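Local coordinates for lactaldehyde dehydrogenase (Methanocaldococcus jannaschii, PDB 3PQA), which oxidises lactaldehyde to lactate with NAD(+) as the preferred electron acceptor, a step in the biosynthesis of coenzyme F420, at residues K51-I55 with T56-N60; G205-I208 with V209-K213. One frame throughout, in Å; residues are numbered along the deposited sequence.

Contact 1 of 2, residues K51-I55 with T56-N60; sequences KNLPI and TKRYN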
ATOM      1  N   LYS B  51      19.377 -13.058  11.605  1.00 13.87           N
ATOM      2  CA  LYS B  51      18.387 -13.353  10.557  1.00 14.21           C
ATOM      3  C   LYS B  51      17.187 -14.113  11.129  1.00 14.43           C
ATOM      4  O   LYS B  51      16.057 -13.958  10.658  1.00 15.00           O
ATOM      5  CB  LYS B  51      19.041 -14.149   9.431  1.00 16.33           C
ATOM      6  CG  LYS B  51      18.109 -14.551   8.295  1.00 17.53           C
ATOM      7  CD  LYS B  51      18.858 -15.440   7.332  1.00 17.00           C
ATOM      8  CE  LYS B  51      18.008 -15.797   6.138  1.00 17.76           C
ATOM      9  NZ  LYS B  51      18.765 -16.741   5.279  1.00 17.23           N
ATOM     10  N   ASN B  52      17.436 -14.915  12.149  1.00 14.67           N
ATOM     11  CA  ASN B  52      16.383 -15.752  12.722  1.00 15.41           C
ATOM     12  C   ASN B  52      15.794 -15.257  14.021  1.00 14.80           C
ATOM     13  O   ASN B  52      14.952 -15.926  14.602  1.00 15.56           O
ATOM     14  CB  ASN B  52      16.864 -17.190  12.894  1.00 18.88           C
ATOM     15  CG  ASN B  52      17.097 -17.870  11.582  1.00 19.04           C
ATOM     16  OD1 ASN B  52      16.173 -18.091  10.816  1.00 19.42           O
ATOM     17  ND2 ASN B  52      18.323 -18.192  11.308  1.00 19.38           N
ATOM     18  N   LEU B  53      16.210 -14.086  14.472  1.00 14.44           N
ATOM     19  CA  LEU B  53      15.652 -13.517  15.687  1.00 15.09           C
ATOM     20  C   LEU B  53      14.161 -13.257  15.480  1.00 14.11           C
ATOM     21  O   LEU B  53      13.781 -12.619  14.496  1.00 14.35           O
ATOM     22  CB  LEU B  53      16.356 -12.207  16.027  1.00 17.09           C
ATOM     23  CG  LEU B  53      16.567 -11.926  17.507  1.00 17.17           C
ATOM     24  CD1 LEU B  53      17.509 -12.984  18.088  1.00 17.36           C
ATOM     25  CD2 LEU B  53      17.147 -10.539  17.696  1.00 17.30           C
ATOM     26  N   PRO B  54      13.316 -13.737  16.403  1.00 14.05           N
ATOM     27  CA  PRO B  54      11.881 -13.528  16.259  1.00 13.96           C
ATOM     28  C   PRO B  54      11.482 -12.056  16.295  1.00 13.50           C
ATOM     29  O   PRO B  54      12.203 -11.213  16.852  1.00 13.46           O
ATOM     30  CB  PRO B  54      11.295 -14.282  17.461  1.00 14.47           C
ATOM     31  CG  PRO B  54      12.293 -15.314  17.775  1.00 15.48           C
ATOM     32  CD  PRO B  54      13.621 -14.690  17.487  1.00 14.47           C
ATOM     33  N   ILE B  55      10.330 -11.756  15.690  1.00 13.83           N
ATOM     34  CA  ILE B  55       9.743 -10.416  15.729  1.00 15.18           C
ATOM     35  C   ILE B  55       9.651  -9.895  17.158  1.00 14.12           C
ATOM     36  O   ILE B  55      10.035  -8.751  17.427  1.00 14.19           O
ATOM     37  CB  ILE B  55       8.330 -10.406  15.084  1.00 17.28           C
ATOM     38  CG1 ILE B  55       8.450 -10.639  13.585  1.00 17.66           C
ATOM     39  CG2 ILE B  55       7.559  -9.092  15.392  1.00 17.72           C
ATOM     40  CD1 ILE B  55       7.124 -10.959  12.927  1.00 17.73           C
ATOM     41  N   THR B  56       9.152 -10.735  18.068  1.00 13.73           N
ATOM     42  CA  THR B  56       8.944 -10.316  19.457  1.00 14.57           C
ATOM     43  C   THR B  56      10.274  -9.901  20.109  1.00 13.81           C
ATOM     44  O   THR B  56      10.329  -8.900  20.831  1.00 13.84           O
ATOM     45  CB  THR B  56       8.184 -11.402  20.268  1.00 16.69           C
ATOM     46  OG1 THR B  56       6.884 -11.593  19.685  1.00 18.79           O
ATOM     47  CG2 THR B  56       8.003 -11.002  21.734  1.00 18.74           C
ATOM     48  N   LYS B  57      11.337 -10.650  19.812  1.00 14.53           N
ATOM     49  CA  LYS B  57      12.675 -10.330  20.325  1.00 16.81           C
ATOM     50  C   LYS B  57      13.215  -8.996  19.782  1.00 13.86           C
ATOM     51  O   LYS B  57      13.670  -8.145  20.554  1.00 13.79           O
ATOM     52  CB  LYS B  57      13.654 -11.467  20.049  1.00 23.51           C
ATOM     53  CG  LYS B  57      14.936 -11.334  20.861  1.00 26.22           C
ATOM     54  CD  LYS B  57      15.471 -12.683  21.302  1.00 25.91           C
ATOM     55  CE  LYS B  57      14.719 -13.240  22.500  1.00 26.68           C
ATOM     56  NZ  LYS B  57      15.548 -14.299  23.141  1.00 26.52           N
ATOM     57  N   ARG B  58      13.140  -8.808  18.463  1.00 12.39           N
ATOM     58  CA  ARG B  58      13.508  -7.527  17.853  1.00 12.86           C
ATOM     59  C   ARG B  58      12.720  -6.360  18.440  1.00 11.49           C
ATOM     60  O   ARG B  58      13.299  -5.318  18.780  1.00 12.22           O
ATOM     61  CB  ARG B  58      13.355  -7.580  16.329  1.00 18.10           C
ATOM     62  CG  ARG B  58      14.497  -8.279  15.619  1.00 21.04           C
ATOM     63  CD  ARG B  58      14.164  -8.495  14.158  1.00 20.57           C
ATOM     64  NE  ARG B  58      13.296  -9.656  13.958  1.00 22.24           N
ATOM     65  CZ  ARG B  58      12.643  -9.928  12.832  1.00 22.01           C
ATOM     66  NH1 ARG B  58      11.903 -11.033  12.748  1.00 22.67           N
ATOM     67  NH2 ARG B  58      12.729  -9.108  11.788  1.00 22.43           N
ATOM     68  N   TYR B  59      11.401  -6.541  18.557  1.00 11.35           N
ATOM     69  CA  TYR B  59      10.531  -5.531  19.137  1.00 12.13           C
ATOM     70  C   TYR B  59      11.019  -5.184  20.552  1.00 12.10           C
ATOM     71  O   TYR B  59      11.198  -4.004  20.889  1.00 12.80           O
ATOM     72  CB  TYR B  59       9.079  -6.035  19.151  1.00 14.71           C
ATOM     73  CG  TYR B  59       8.125  -5.140  19.905  1.00 16.00           C
ATOM     74  CD1 TYR B  59       7.462  -4.097  19.267  1.00 15.14           C
ATOM     75  CD2 TYR B  59       7.876  -5.350  21.263  1.00 15.18           C
ATOM     76  CE1 TYR B  59       6.582  -3.265  19.972  1.00 16.24           C
ATOM     77  CE2 TYR B  59       7.001  -4.536  21.971  1.00 16.24           C
ATOM     78  CZ  TYR B  59       6.359  -3.498  21.320  1.00 15.39           C
ATOM     79  OH  TYR B  59       5.508  -2.686  22.035  1.00 16.47           O
ATOM     80  N   ASN B  60      11.230  -6.216  21.366  1.00 12.35           N
ATOM     81  CA  ASN B  60      11.657  -6.009  22.749  1.00 13.19           C
ATOM     82  C   ASN B  60      12.977  -5.270  22.861  1.00 12.25           C
ATOM     83  O   ASN B  60      13.111  -4.355  23.689  1.00 12.79           O
ATOM     84  CB  ASN B  60      11.731  -7.340  23.504  1.00 15.50           C
ATOM     85  CG  ASN B  60      10.356  -7.894  23.834  1.00 15.61           C
ATOM     86  OD1 ASN B  60       9.370  -7.152  23.859  1.00 15.78           O
ATOM     87  ND2 ASN B  60      10.283  -9.207  24.085  1.00 15.79           N
TER
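Arg58 folds back over the start of its own helix, and its guanidinium meets the carbonyl oxygens of Leu53 and Pro54, which precede the helix. Two weak bonds converge on Leu53 O, one from Arg58 NE and one from Arg58 NH1, the latter at 3.0 Å; both are strongly bent, with N-H...O angles of 121°. A third weak bond, from Arg58 NE, reaches Pro54 O, which lies at the edge of the guanidinium, near its plane. The bend that brings the head group back is at chi3 (-80°), and Arg58 NH2 is engaged in a hydrogen bond with Ala156 O, so the group is held from two directions.

Regular backbone bonds begin here as well. Arg58 N donates to Pro54 O at 3.0 Å and Tyr59 N to Ile55 O at 2.8 Å. Pro54 is thus the N-cap of helix 55-71, a place where its missing N-H costs the helix nothing. The first amides of such a helix have no acceptor within their own turn, and in this tetramer Asp120 of a second subunit supplies one: its carboxylate takes the N-H groups of both Ile55 and Thr56, tying the helix start to the subunit interface.

Packing accounts for the rest. The buried Leu53 crosses the aliphatic part of Lys57 at about a right angle, with Leu53 CG 3.8 Å from Lys57 CG and Leu53 CD1 equally close to Lys57 CD. Bends at chi2 and chi3 carry the lysine onward to Tyr187, whose carbonyl binds its NZ. Ile55 CG1 lies 3.6 Å from Arg58 NH1, an isoleucine carbon resting against the guanidinium, and both side chains also rest on Val109 of helix 88-111.

Contact 2 of 2, residues G205-I208 with V209-K213; sequences GDEI and VVNEK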
ATOM      1  N   GLY B 205      36.438   3.329   8.710  1.00 13.54           N
ATOM      2  CA  GLY B 205      35.366   3.616   7.746  1.00 13.41           C
ATOM      3  C   GLY B 205      35.686   3.020   6.383  1.00 13.36           C
ATOM      4  O   GLY B 205      34.855   2.341   5.781  1.00 13.72           O
ATOM      5  N   ASP B 206      36.914   3.240   5.912  1.00 13.98           N
ATOM      6  CA  ASP B 206      37.360   2.686   4.633  1.00 14.98           C
ATOM      7  C   ASP B 206      37.254   1.155   4.570  1.00 13.92           C
ATOM      8  O   ASP B 206      36.828   0.599   3.551  1.00 14.57           O
ATOM      9  CB  ASP B 206      38.799   3.118   4.336  1.00 17.29           C
ATOM     10  CG  ASP B 206      39.262   2.688   2.962  1.00 18.41           C
ATOM     11  OD1 ASP B 206      38.812   3.306   1.970  1.00 17.60           O
ATOM     12  OD2 ASP B 206      40.053   1.727   2.873  1.00 17.51           O
ATOM     13  N   GLU B 207      37.658   0.474   5.646  1.00 13.47           N
ATOM     14  CA  GLU B 207      37.584  -0.984   5.683  1.00 13.76           C
ATOM     15  C   GLU B 207      36.135  -1.485   5.609  1.00 13.61           C
ATOM     16  O   GLU B 207      35.870  -2.470   4.945  1.00 13.58           O
ATOM     17  CB  GLU B 207      38.319  -1.575   6.904  1.00 15.22           C
ATOM     18  CG  GLU B 207      38.372  -3.110   6.912  1.00 16.60           C
ATOM     19  CD  GLU B 207      38.986  -3.698   5.641  1.00 15.60           C
ATOM     20  OE1 GLU B 207      39.904  -3.080   5.068  1.00 16.72           O
ATOM     21  OE2 GLU B 207      38.560  -4.790   5.219  1.00 16.68           O
ATOM     22  N   ILE B 208      35.207  -0.789   6.265  1.00 13.50           N
ATOM     23  CA  ILE B 208      33.796  -1.161   6.213  1.00 14.18           C
ATOM     24  C   ILE B 208      33.252  -1.045   4.783  1.00 14.37           C
ATOM     25  O   ILE B 208      32.513  -1.917   4.314  1.00 14.60           O
ATOM     26  CB  ILE B 208      32.945  -0.299   7.179  1.00 14.97           C
ATOM     27  CG1 ILE B 208      33.300  -0.639   8.635  1.00 15.32           C
ATOM     28  CG2 ILE B 208      31.446  -0.502   6.915  1.00 15.41           C
ATOM     29  CD1 ILE B 208      32.574   0.213   9.679  1.00 15.11           C
ATOM     30  N   VAL B 209      33.659   0.016   4.092  1.00 13.96           N
ATOM     31  CA  VAL B 209      33.235   0.274   2.712  1.00 14.03           C
ATOM     32  C   VAL B 209      33.775  -0.761   1.738  1.00 15.03           C
ATOM     33  O   VAL B 209      33.032  -1.260   0.888  1.00 15.63           O
ATOM     34  CB  VAL B 209      33.643   1.699   2.259  1.00 13.38           C
ATOM     35  CG1 VAL B 209      33.394   1.913   0.776  1.00 13.56           C
ATOM     36  CG2 VAL B 209      32.894   2.749   3.065  1.00 13.54           C
ATOM     37  N   VAL B 210      35.061  -1.094   1.867  1.00 15.50           N
ATOM     38  CA  VAL B 210      35.736  -1.985   0.910  1.00 16.17           C
ATOM     39  C   VAL B 210      35.597  -3.486   1.203  1.00 15.44           C
ATOM     40  O   VAL B 210      35.682  -4.302   0.280  1.00 16.34           O
ATOM     41  CB  VAL B 210      37.252  -1.627   0.717  1.00 17.51           C
ATOM     42  CG1 VAL B 210      37.414  -0.175   0.263  1.00 18.83           C
ATOM     43  CG2 VAL B 210      38.083  -1.920   1.984  1.00 18.81           C
ATOM     44  N   ASN B 211      35.386  -3.850   2.470  1.00 14.63           N
ATOM     45  CA  ASN B 211      35.341  -5.268   2.862  1.00 14.74           C
ATOM     46  C   ASN B 211      34.231  -6.043   2.155  1.00 14.62           C
ATOM     47  O   ASN B 211      33.061  -5.672   2.242  1.00 14.97           O
ATOM     48  CB  ASN B 211      35.171  -5.404   4.374  1.00 14.96           C
ATOM     49  CG  ASN B 211      35.516  -6.788   4.872  1.00 15.03           C
ATOM     50  OD1 ASN B 211      34.848  -7.773   4.540  1.00 15.08           O
ATOM     51  ND2 ASN B 211      36.569  -6.872   5.685  1.00 15.09           N
ATOM     52  N   GLU B 212      34.593  -7.138   1.494  1.00 15.67           N
ATOM     53  CA  GLU B 212      33.639  -7.884   0.666  1.00 17.45           C
ATOM     54  C   GLU B 212      32.582  -8.652   1.463  1.00 16.29           C
ATOM     55  O   GLU B 212      31.609  -9.142   0.883  1.00 17.48           O
ATOM     56  CB  GLU B 212      34.382  -8.804  -0.319  1.00 22.19           C
ATOM     57  CG  GLU B 212      35.335  -8.038  -1.241  1.00 25.70           C
ATOM     58  CD  GLU B 212      35.448  -8.612  -2.655  1.00 23.37           C
ATOM     59  OE1 GLU B 212      36.252  -8.059  -3.442  1.00 25.97           O
ATOM     60  OE2 GLU B 212      34.749  -9.603  -2.989  1.00 25.84           O
ATOM     61  N   LYS B 213      32.784  -8.773   2.778  1.00 15.16           N
ATOM     62  CA  LYS B 213      31.802  -9.415   3.661  1.00 14.77           C
ATOM     63  C   LYS B 213      30.654  -8.471   4.041  1.00 14.40           C
ATOM     64  O   LYS B 213      29.574  -8.919   4.440  1.00 14.60           O
ATOM     65  CB  LYS B 213      32.471  -9.964   4.923  1.00 16.00           C
ATOM     66  CG  LYS B 213      33.394 -11.156   4.665  1.00 16.03           C
ATOM     67  CD  LYS B 213      34.127 -11.567   5.935  1.00 16.47           C
ATOM     68  CE  LYS B 213      35.270 -12.548   5.633  1.00 16.24           C
ATOM     69  NZ  LYS B 213      34.771 -13.876   5.235  1.00 16.83           N
TER
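The C-terminal end of helix 201-210, where the chain turns out into a loop, is closed by side-chain bonds as well as backbone ones. Three successive i to i+4 bonds finish the helix, the last from Asn211 N to Glu207 O at 2.9 Å. Beside it, Asn211 ND2 donates to Glu207 OE2 at 2.9 Å; the oxygen accepts through its anti lone pair and sits tilted out of the amide plane, and carboxylate and amide planes stand 88° apart. Glu207 reaches this position through a bend at chi2 (55°), which lays its carboxylate alongside the helix, with OE1 3.8 Å from Val210 CG2. The other end of the amide serves the loop: Asn211 OD1 accepts from Lys213 N at 2.9 Å, an Asx turn. With an aspartate here, which has no N-H to give, Glu207 OE2 would probably lose this partner and face a second carboxylate.

On the neighbouring face, Val210 CG1 lies 4.1 Å from Asp206 OD1, whose carboxylate forms salt bridges with Lys232 and Arg33. Arg33 also pairs with Glu207 OE1, while OE2 takes the amide. One carboxylate therefore links a charge on helix 33-44 to the neutral amide at the helix end; the pairing with Arg33 probably favours the charged form of Glu207, and having a partner on each oxygen is likely to restrict its rotation.

Contact 1 precedes contact 2 along the chain, and their centres are 27 Å apart; the nearest atoms, about 13 Å from each other, do not touch. They illustrate the two ends of helices: residues 51-60 open helix 55-71, whereas 205-213 close helix 201-210. Helix 201-210 leads into strand 216-220 of the mixed sheet that also contains strand 122-138, and Val209 lies about 7 Å, side chain to side chain, from Val225 of the probable NAD(+) site. Contact 1 instead lies at the surface, away from the annotated sites, where a second subunit reaches it. One helix end thus meets another subunit; the other packs inside the chain, near what is probably the nucleotide site.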